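Local coordinates for protein putative oxidoreductase (Yersinia pestis, PDB 3KUX) that probably transfers hydride between a nicotinamide dinucleotide held by its Rossmann domain and a substrate that is not known, at residues D156-E161 / T231-A236; E237-I242 / I251-D256; P160-R165 / M204-S209. All blocks are in the same frame, centred on the assembly; numbering follows the deposited sequence.

Contact 1. Residues D156-E161 / T231-A236; sequences DRYRPE and TVLAAA
Arg157 N donates to Thr231 O at 2.8 Å, the shortest sound polar bond between 156-161 and 231-236. Two residues on, Arg159 N reaches Val232 O at 2.9 Å, so the two segments stay joined as they run out of neighbouring parallel strands. A third link, Ala234 N to Arg157 O, is less certain because that oxygen is modelled too close to Val232. Thr231 uses its two branches differently. With OG1 opposite its own backbone N (chi1 -177°), the hydroxyl takes Leu233 N at 3.2 Å in an ST turn, and CG2 is directed at Asp156, lying 3.6 Å from Asp156 CB. The methyl of Ala234 rests on the same Asp156 CB. One carboxylate oxygen, OD2, is hydrogen-bonded to Thr238 and His154. The Tyr158 ring is sandwiched near its rim: Ala235 CB lies over one face, 4.1 Å from the ring centroid in a CH-pi contact, and Pro160 CD lies over the opposite face. A chi1 of -172° swings the ring alongside the Ala234-Ala235 backbone. Leu233 CD2 approaches Pro160 CA at 4.0 Å, while Arg159 CG lies 4.0 Å from Val232 CB, the two side chains crossing at about a right angle. The polar grip is thus mainly between backbones, which fixes the path of both loops, and methyl and methylene groups fill in around it. Asp156 turns its charge toward a hydroxyl and a histidine, where hydrogen bonds probably stabilise its negative form.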
loop_
_atom_site.group_PDB
_atom_site.type_symbol
_atom_site.label_atom_id
_atom_site.label_comp_id
_atom_site.label_asym_id
_atom_site.label_seq_id
_atom_site.Cartn_x
_atom_site.Cartn_y
_atom_site.Cartn_z
ATOM N N ASP A 156 2.258 3.264 -15.183
ATOM C CA ASP A 156 1.640 3.403 -16.495
ATOM C C ASP A 156 1.251 2.040 -17.035
ATOM O O ASP A 156 2.042 1.105 -16.991
ATOM C CB ASP A 156 2.594 4.110 -17.456
ATOM C CG ASP A 156 3.001 5.475 -16.956
ATOM O OD1 ASP A 156 2.258 6.046 -16.127
ATOM O OD2 ASP A 156 4.059 5.981 -17.380
ATOM N N ARG A 157 0.027 1.930 -17.537
ATOM C CA ARG A 157 -0.472 0.662 -18.047
ATOM C C ARG A 157 -1.122 0.830 -19.401
ATOM O O ARG A 157 -1.476 1.937 -19.807
ATOM C CB ARG A 157 -1.515 0.081 -17.105
ATOM C CG ARG A 157 -1.044 -0.162 -15.706
ATOM C CD ARG A 157 -2.239 -0.116 -14.796
ATOM N NE ARG A 157 -1.996 -0.783 -13.528
ATOM C CZ ARG A 157 -2.859 -0.770 -12.520
ATOM N NH1 ARG A 157 -4.008 -0.114 -12.651
ATOM N NH2 ARG A 157 -2.574 -1.402 -11.386
ATOM N N TYR A 158 -1.302 -0.288 -20.091
ATOM C CA TYR A 158 -2.061 -0.288 -21.322
ATOM C C TYR A 158 -3.270 -1.192 -21.207
ATOM O O TYR A 158 -3.178 -2.395 -21.448
ATOM C CB TYR A 158 -1.195 -0.733 -22.501
ATOM C CG TYR A 158 -1.890 -0.559 -23.832
ATOM C CD1 TYR A 158 -2.140 0.711 -24.343
ATOM C CD2 TYR A 158 -2.304 -1.657 -24.572
ATOM C CE1 TYR A 158 -2.778 0.881 -25.552
ATOM C CE2 TYR A 158 -2.945 -1.496 -25.786
ATOM C CZ TYR A 158 -3.180 -0.223 -26.271
ATOM O OH TYR A 158 -3.819 -0.052 -27.478
ATOM N N ARG A 159 -4.401 -0.613 -20.825
ATOM C CA ARG A 159 -5.681 -1.295 -20.966
ATOM C C ARG A 159 -6.703 -0.378 -21.622
ATOM O O ARG A 159 -7.424 0.347 -20.940
ATOM C CB ARG A 159 -6.192 -1.837 -19.628
ATOM C CG ARG A 159 -6.186 -0.846 -18.487
ATOM C CD ARG A 159 -5.957 -1.579 -17.183
ATOM N NE ARG A 159 -4.688 -2.299 -17.223
ATOM C CZ ARG A 159 -4.401 -3.359 -16.476
ATOM N NH1 ARG A 159 -5.300 -3.833 -15.623
ATOM N NH2 ARG A 159 -3.215 -3.948 -16.586
ATOM N N PRO A 160 -6.759 -0.408 -22.963
ATOM C CA PRO A 160 -7.652 0.426 -23.754
ATOM C C PRO A 160 -9.097 -0.046 -23.641
ATOM O O PRO A 160 -10.024 0.732 -23.879
ATOM C CB PRO A 160 -7.144 0.213 -25.176
ATOM C CG PRO A 160 -6.622 -1.170 -25.161
ATOM C CD PRO A 160 -5.997 -1.346 -23.804
ATOM N N GLU A 161 -9.277 -1.313 -23.279
ATOM C CA GLU A 161 -10.606 -1.894 -23.137
ATOM C C GLU A 161 -11.215 -1.548 -21.781
ATOM O O GLU A 161 -10.625 -1.815 -20.734
ATOM C CB GLU A 161 -10.557 -3.414 -23.334
ATOM C CG GLU A 161 -9.922 -4.191 -22.176
ATOM C CD GLU A 161 -8.401 -4.112 -22.158
ATOM O OE1 GLU A 161 -7.769 -4.423 -23.193
ATOM O OE2 GLU A 161 -7.837 -3.752 -21.101
ATOM N N THR A 231 -1.453 6.098 -15.751
ATOM C CA THR A 231 -2.275 6.154 -16.956
ATOM C C THR A 231 -2.663 4.748 -17.415
ATOM O O THR A 231 -1.966 3.782 -17.110
ATOM C CB THR A 231 -1.525 6.864 -18.096
ATOM O OG1 THR A 231 -2.376 6.974 -19.244
ATOM C CG2 THR A 231 -0.275 6.084 -18.476
ATOM N N VAL A 232 -3.770 4.637 -18.148
ATOM C CA VAL A 232 -4.212 3.354 -18.704
ATOM C C VAL A 232 -3.979 3.276 -20.208
ATOM O O VAL A 232 -4.341 2.291 -20.849
ATOM C CB VAL A 232 -5.707 3.079 -18.431
ATOM C CG1 VAL A 232 -5.969 2.965 -16.940
ATOM C CG2 VAL A 232 -6.585 4.164 -19.065
ATOM N N LEU A 233 -3.388 4.323 -20.773
ATOM C CA LEU A 233 -3.062 4.334 -22.193
ATOM C C LEU A 233 -1.572 4.550 -22.413
ATOM O O LEU A 233 -1.145 5.612 -22.869
ATOM C CB LEU A 233 -3.854 5.414 -22.916
ATOM C CG LEU A 233 -5.327 5.109 -23.160
ATOM C CD1 LEU A 233 -5.954 6.248 -23.939
ATOM C CD2 LEU A 233 -5.464 3.799 -23.915
ATOM N N ALA A 234 -0.785 3.537 -22.070
ATOM C CA ALA A 234 0.649 3.562 -22.293
ATOM C C ALA A 234 1.099 2.213 -22.850
ATOM O O ALA A 234 1.537 1.339 -22.105
ATOM C CB ALA A 234 1.374 3.879 -21.007
ATOM N N ALA A 235 0.976 2.045 -24.163
ATOM C CA ALA A 235 1.363 0.805 -24.821
ATOM C C ALA A 235 2.812 0.442 -24.511
ATOM O O ALA A 235 3.127 -0.712 -24.211
ATOM C CB ALA A 235 1.152 0.921 -26.325
ATOM N N ALA A 236 3.692 1.436 -24.585
ATOM C CA ALA A 236 5.110 1.216 -24.314
ATOM C C ALA A 236 5.411 1.279 -22.819
ATOM O O ALA A 236 4.925 2.154 -22.103
ATOM C CB ALA A 236 5.963 2.219 -25.079
#

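Contact 2. Residues E237-I242 / I251-D256; sequences ETARYI and IKFGVD
Phe253 lays its ring flat against the backbone of Ala239, whose CA is centred over one face, 3.8 Å from the ring centroid. The phenyl takes this place with CG beside its own backbone N (chi1 -81°); Ala239 CB lies 4.0 Å from Phe253 CZ, and the carbonyl oxygen of Glu237 meets the ring edge in plane. Ile242 and Ile251, a non-hydrogen-bonded pair, run alongside each other and touch through their CG1 atoms at 4.2 Å. Lys252 O accepts from Arg240 N (2.6 Å) and Tyr241 N (3.2 Å), a classic beta bulge, and Lys252 N hydrogen-bonds to Tyr241 O. Past the bulge a water joins the two segments, donating to Thr238 O at 2.8 Å and accepting from Gly254 N. Opposite the backbone N (chi1 169°), Arg240 CG lies over the centre of the Tyr241 ring; the bend at chi2 (76°) sends the guanidinium to Ser153 and the ring of Phe155. Lys252 NZ curls back to Phe253 O at 2.8 Å and pairs with Asp276. The hairpin of strands 241-245 and 248-252 has strand 148-156 along one flank and strand 280-285 along the other; Tyr241 packs on helix 131-142, and Arg240 touches helix 176-192.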
loop_
_atom_site.group_PDB
_atom_site.type_symbol
_atom_site.label_atom_id
_atom_site.label_comp_id
_atom_site.label_asym_id
_atom_site.label_seq_id
_atom_site.Cartn_x
_atom_site.Cartn_y
_atom_site.Cartn_z
ATOM N N GLU A 237 6.217 0.337 -22.354
ATOM C CA GLU A 237 6.623 0.298 -20.962
ATOM C C GLU A 237 7.454 1.541 -20.636
ATOM O O GLU A 237 8.382 1.880 -21.371
ATOM C CB GLU A 237 7.430 -0.978 -20.713
ATOM C CG GLU A 237 7.677 -1.305 -19.256
ATOM C CD GLU A 237 7.725 -2.805 -18.997
ATOM O OE1 GLU A 237 8.000 -3.569 -19.950
ATOM O OE2 GLU A 237 7.479 -3.213 -17.836
ATOM N N THR A 238 7.112 2.228 -19.550
ATOM C CA THR A 238 7.904 3.363 -19.085
ATOM C C THR A 238 8.503 3.075 -17.722
ATOM O O THR A 238 8.084 2.140 -17.043
ATOM C CB THR A 238 7.061 4.623 -18.950
ATOM O OG1 THR A 238 6.021 4.388 -17.995
ATOM C CG2 THR A 238 6.454 5.001 -20.282
ATOM N N ALA A 239 9.471 3.894 -17.317
ATOM C CA ALA A 239 10.219 3.665 -16.075
ATOM C C ALA A 239 9.305 3.646 -14.867
ATOM O O ALA A 239 8.337 4.399 -14.812
ATOM C CB ALA A 239 11.285 4.725 -15.895
ATOM N N ARG A 240 9.612 2.784 -13.903
ATOM C CA ARG A 240 8.899 2.776 -12.633
ATOM C C ARG A 240 9.394 3.959 -11.807
ATOM O O ARG A 240 8.602 4.801 -11.373
ATOM C CB ARG A 240 9.125 1.452 -11.894
ATOM C CG ARG A 240 8.651 1.429 -10.438
ATOM C CD ARG A 240 7.131 1.304 -10.311
ATOM N NE ARG A 240 6.699 1.534 -8.933
ATOM C CZ ARG A 240 6.294 2.709 -8.455
ATOM N NH1 ARG A 240 6.241 3.775 -9.239
ATOM N NH2 ARG A 240 5.939 2.819 -7.183
ATOM N N TYR A 241 10.711 4.027 -11.618
ATOM C CA TYR A 241 11.344 5.137 -10.920
ATOM C C TYR A 241 12.388 5.821 -11.792
ATOM O O TYR A 241 13.135 5.165 -12.523
ATOM C CB TYR A 241 12.067 4.660 -9.660
ATOM C CG TYR A 241 11.204 4.136 -8.536
ATOM C CD1 TYR A 241 9.984 4.722 -8.226
ATOM C CD2 TYR A 241 11.641 3.077 -7.750
ATOM C CE1 TYR A 241 9.208 4.243 -7.186
ATOM C CE2 TYR A 241 10.878 2.594 -6.705
ATOM C CZ TYR A 241 9.665 3.179 -6.428
ATOM O OH TYR A 241 8.908 2.695 -5.392
ATOM N N ILE A 242 12.453 7.143 -11.680
ATOM C CA ILE A 242 13.543 7.935 -12.232
ATOM C C ILE A 242 14.008 8.875 -11.127
ATOM O O ILE A 242 13.233 9.704 -10.648
ATOM C CB ILE A 242 13.082 8.764 -13.440
ATOM C CG1 ILE A 242 12.756 7.846 -14.619
ATOM C CG2 ILE A 242 14.146 9.785 -13.827
ATOM C CD1 ILE A 242 12.037 8.539 -15.745
ATOM N N ILE A 251 17.501 4.734 -12.665
ATOM C CA ILE A 251 16.291 4.443 -13.423
ATOM C C ILE A 251 15.946 2.962 -13.278
ATOM O O ILE A 251 16.789 2.096 -13.533
ATOM C CB ILE A 251 16.435 4.786 -14.935
ATOM C CG1 ILE A 251 16.600 6.292 -15.152
ATOM C CG2 ILE A 251 15.216 4.324 -15.708
ATOM C CD1 ILE A 251 18.030 6.760 -15.130
ATOM N N LYS A 252 14.714 2.670 -12.865
ATOM C CA LYS A 252 14.266 1.282 -12.778
ATOM C C LYS A 252 12.980 1.004 -13.550
ATOM O O LYS A 252 12.034 1.797 -13.503
ATOM C CB LYS A 252 14.089 0.830 -11.321
ATOM C CG LYS A 252 13.361 -0.512 -11.225
ATOM C CD LYS A 252 13.887 -1.387 -10.102
ATOM C CE LYS A 252 13.742 -2.870 -10.445
ATOM N NZ LYS A 252 12.371 -3.214 -10.927
ATOM N N PHE A 253 12.951 -0.143 -14.232
ATOM C CA PHE A 253 11.774 -0.599 -14.974
ATOM C C PHE A 253 11.081 -1.807 -14.335
ATOM O O PHE A 253 11.666 -2.516 -13.520
ATOM C CB PHE A 253 12.158 -0.944 -16.404
ATOM C CG PHE A 253 12.269 0.242 -17.301
ATOM C CD1 PHE A 253 11.240 0.559 -18.182
ATOM C CD2 PHE A 253 13.401 1.044 -17.275
ATOM C CE1 PHE A 253 11.336 1.663 -19.029
ATOM C CE2 PHE A 253 13.507 2.145 -18.115
ATOM C CZ PHE A 253 12.471 2.456 -18.995
ATOM N N GLY A 254 9.831 -2.035 -14.725
ATOM C CA GLY A 254 9.034 -3.131 -14.188
ATOM C C GLY A 254 8.245 -2.743 -12.953
ATOM O O GLY A 254 8.431 -1.656 -12.400
ATOM N N VAL A 255 7.349 -3.629 -12.528
ATOM C CA VAL A 255 6.669 -3.487 -11.238
ATOM C C VAL A 255 7.098 -4.612 -10.300
ATOM O O VAL A 255 7.736 -5.572 -10.731
ATOM C CB VAL A 255 5.130 -3.519 -11.381
ATOM C CG1 VAL A 255 4.667 -2.376 -12.242
ATOM C CG2 VAL A 255 4.663 -4.858 -11.945
ATOM N N ASP A 256 6.750 -4.496 -9.024
ATOM C CA ASP A 256 7.057 -5.563 -8.073
ATOM C C ASP A 256 6.311 -6.839 -8.462
ATOM O O ASP A 256 5.145 -6.780 -8.856
ATOM C CB ASP A 256 6.710 -5.135 -6.644
ATOM C CG ASP A 256 6.865 -6.262 -5.648
ATOM O OD1 ASP A 256 7.803 -6.199 -4.825
ATOM O OD2 ASP A 256 6.057 -7.216 -5.701
HETATM O O HOH W 1 7.783 -0.032 -15.314
#

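Contact 3. Residues P160-R165 / M204-S209; sequences PEIRQR and MLRPGS
Arg206 reaches across to the backbone of Pro160, its CB directed at 160-165 and the chain extended as far as CD. Val232 and Leu233 of a neighbouring loop pack against this side chain. CG passes 3.8 Å from Pro160 O, and CD closes to 3.3 Å from that oxygen. There the chain bends (chi3 50°), turning one guanidinium edge to Ser209 of its own loop. NE then donates to Ser209 OG at 2.7 Å, in the guanidinium plane, and NH2 adds a weak bond to that oxygen at 3.1 Å. NH1 points the other way: it bonds to Arg159 O and stands 3.8 Å from Glu161 O. Ile162 CA lies over one face of the group. Ile162 directs its side chain at the type II turn from Arg206 to Ser209, closed by Ser209 N to Arg206 O at 3.0 Å, and its CG2 touches Gly208 O. Gly208 holds the third position of the turn with the positive phi (101°) that suits glycine; the closer approach modelled between Ile162 CD1 and Gly208 CA is doubtful. Ser209 OG is bonded in turn to Asp213 OD2, which also takes Arg206 N, so the hydroxyl stands between a cation and an anion. The guanidinium is thereby fixed in rotation between its own turn and a backbone carbonyl, and the Asp213 carboxylate, one hydroxyl away, probably helps balance its charge.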
loop_
_atom_site.group_PDB
_atom_site.type_symbol
_atom_site.label_atom_id
_atom_site.label_comp_id
_atom_site.label_asym_id
_atom_site.label_seq_id
_atom_site.Cartn_x
_atom_site.Cartn_y
_atom_site.Cartn_z
ATOM N N PRO A 160 -6.759 -0.408 -22.963
ATOM C CA PRO A 160 -7.652 0.426 -23.754
ATOM C C PRO A 160 -9.097 -0.046 -23.641
ATOM O O PRO A 160 -10.024 0.732 -23.879
ATOM C CB PRO A 160 -7.144 0.213 -25.176
ATOM C CG PRO A 160 -6.622 -1.170 -25.161
ATOM C CD PRO A 160 -5.997 -1.346 -23.804
ATOM N N GLU A 161 -9.277 -1.313 -23.279
ATOM C CA GLU A 161 -10.606 -1.894 -23.137
ATOM C C GLU A 161 -11.215 -1.548 -21.781
ATOM O O GLU A 161 -10.625 -1.815 -20.734
ATOM C CB GLU A 161 -10.557 -3.414 -23.334
ATOM C CG GLU A 161 -9.922 -4.191 -22.176
ATOM C CD GLU A 161 -8.401 -4.112 -22.158
ATOM O OE1 GLU A 161 -7.769 -4.423 -23.193
ATOM O OE2 GLU A 161 -7.837 -3.752 -21.101
ATOM N N ILE A 162 -12.418 -0.981 -21.789
ATOM C CA ILE A 162 -13.086 -0.538 -20.573
ATOM C C ILE A 162 -13.837 -1.619 -19.844
ATOM O O ILE A 162 -15.060 -1.699 -19.953
ATOM C CB ILE A 162 -14.121 0.547 -20.898
ATOM C CG1 ILE A 162 -13.646 1.421 -22.061
ATOM C CG2 ILE A 162 -14.432 1.363 -19.676
ATOM C CD1 ILE A 162 -14.781 2.059 -22.842
ATOM N N ARG A 163 -13.178 -2.616 -19.358
ATOM C CA ARG A 163 -13.799 -3.605 -18.490
ATOM C C ARG A 163 -13.110 -4.039 -17.203
ATOM O O ARG A 163 -13.454 -5.072 -16.624
ATOM C CB ARG A 163 -14.019 -4.746 -19.458
ATOM C CG ARG A 163 -12.754 -5.284 -20.083
ATOM C CD ARG A 163 -13.096 -6.443 -20.993
ATOM N NE ARG A 163 -14.052 -7.346 -20.359
ATOM C CZ ARG A 163 -14.680 -8.336 -20.983
ATOM N NH1 ARG A 163 -15.532 -9.095 -20.315
ATOM N NH2 ARG A 163 -14.462 -8.565 -22.269
ATOM N N GLN A 164 -12.087 -3.305 -16.786
ATOM C CA GLN A 164 -11.221 -3.709 -15.681
ATOM C C GLN A 164 -11.836 -3.528 -14.290
ATOM O O GLN A 164 -12.260 -4.495 -13.654
ATOM C CB GLN A 164 -9.893 -2.946 -15.763
ATOM C CG GLN A 164 -9.083 -3.211 -17.027
ATOM C CD GLN A 164 -8.472 -4.603 -17.059
ATOM O OE1 GLN A 164 -8.781 -5.454 -16.223
ATOM N NE2 GLN A 164 -7.598 -4.842 -18.031
ATOM N N ARG A 165 -11.882 -2.278 -13.836
ATOM C CA ARG A 165 -12.213 -1.957 -12.447
ATOM C C ARG A 165 -13.660 -1.496 -12.222
ATOM O O ARG A 165 -13.969 -0.308 -12.325
ATOM C CB ARG A 165 -11.224 -0.908 -11.915
ATOM C CG ARG A 165 -11.727 -0.071 -10.747
ATOM C CD ARG A 165 -11.698 -0.834 -9.434
ATOM N NE ARG A 165 -12.259 -0.038 -8.345
ATOM C CZ ARG A 165 -12.475 -0.494 -7.116
ATOM N NH1 ARG A 165 -12.176 -1.747 -6.807
ATOM N NH2 ARG A 165 -12.992 0.307 -6.194
HETATM N N MSE A 204 -9.283 12.020 -17.980
HETATM C CA MSE A 204 -9.916 10.871 -18.605
HETATM C C MSE A 204 -9.541 10.861 -20.077
HETATM O O MSE A 204 -10.162 11.539 -20.896
HETATM C CB MSE A 204 -11.427 10.920 -18.435
HETATM C CG MSE A 204 -11.878 10.466 -17.066
HETATM SE SE MSE A 204 -13.809 10.299 -16.952
HETATM C CE MSE A 204 -14.161 9.652 -18.761
ATOM N N LEU A 205 -8.506 10.092 -20.396
ATOM C CA LEU A 205 -7.925 10.092 -21.730
ATOM C C LEU A 205 -8.430 8.937 -22.577
ATOM O O LEU A 205 -8.353 8.986 -23.807
ATOM C CB LEU A 205 -6.401 10.043 -21.640
ATOM C CG LEU A 205 -5.684 11.384 -21.493
ATOM C CD1 LEU A 205 -6.589 12.422 -20.858
ATOM C CD2 LEU A 205 -4.384 11.208 -20.710
ATOM N N ARG A 206 -8.946 7.902 -21.920
ATOM C CA ARG A 206 -9.490 6.749 -22.628
ATOM C C ARG A 206 -10.963 6.931 -22.974
ATOM O O ARG A 206 -11.793 7.101 -22.081
ATOM C CB ARG A 206 -9.316 5.482 -21.799
ATOM C CG ARG A 206 -9.919 4.253 -22.445
ATOM C CD ARG A 206 -9.765 3.048 -21.555
ATOM N NE ARG A 206 -10.228 3.350 -20.207
ATOM C CZ ARG A 206 -10.021 2.571 -19.152
ATOM N NH1 ARG A 206 -9.358 1.433 -19.284
ATOM N NH2 ARG A 206 -10.476 2.936 -17.962
ATOM N N PRO A 207 -11.296 6.896 -24.276
ATOM C CA PRO A 207 -12.701 6.927 -24.689
ATOM C C PRO A 207 -13.445 5.766 -24.047
ATOM O O PRO A 207 -13.019 4.616 -24.179
ATOM C CB PRO A 207 -12.629 6.727 -26.205
ATOM C CG PRO A 207 -11.267 7.205 -26.587
ATOM C CD PRO A 207 -10.379 6.839 -25.429
ATOM N N GLY A 208 -14.532 6.061 -23.343
ATOM C CA GLY A 208 -15.302 5.018 -22.677
ATOM C C GLY A 208 -15.030 4.907 -21.188
ATOM O O GLY A 208 -15.766 4.233 -20.468
ATOM N N SER A 209 -13.967 5.561 -20.719
ATOM C CA SER A 209 -13.678 5.603 -19.287
ATOM C C SER A 209 -14.849 6.228 -18.535
ATOM O O SER A 209 -15.497 7.152 -19.035
ATOM C CB SER A 209 -12.397 6.393 -19.006
ATOM O OG SER A 209 -11.240 5.617 -19.265
#

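In the fold
The chain first builds the parallel sheet of the Rossmann fold, which takes no part in these contacts; strand 148-156 then runs into the loop that opens contacts 1 and 3, which share Pro160 and Glu161. After helix 176-192 and strand 197-203, residues 204-209 close contact 3; strands 214-221 and 224-231 follow before 231-236 closes contact 1, so contact 3 nests inside it. Contact 2 comes next in series, a short closure within the hairpin of strands 241-245 and 248-252. Contact 1 touches both of the others, whereas contacts 2 and 3 stay about 12 Å apart at their nearest atoms. Together they tie loops and strand ends along the mixed sheet of the C-terminal alpha/beta domain.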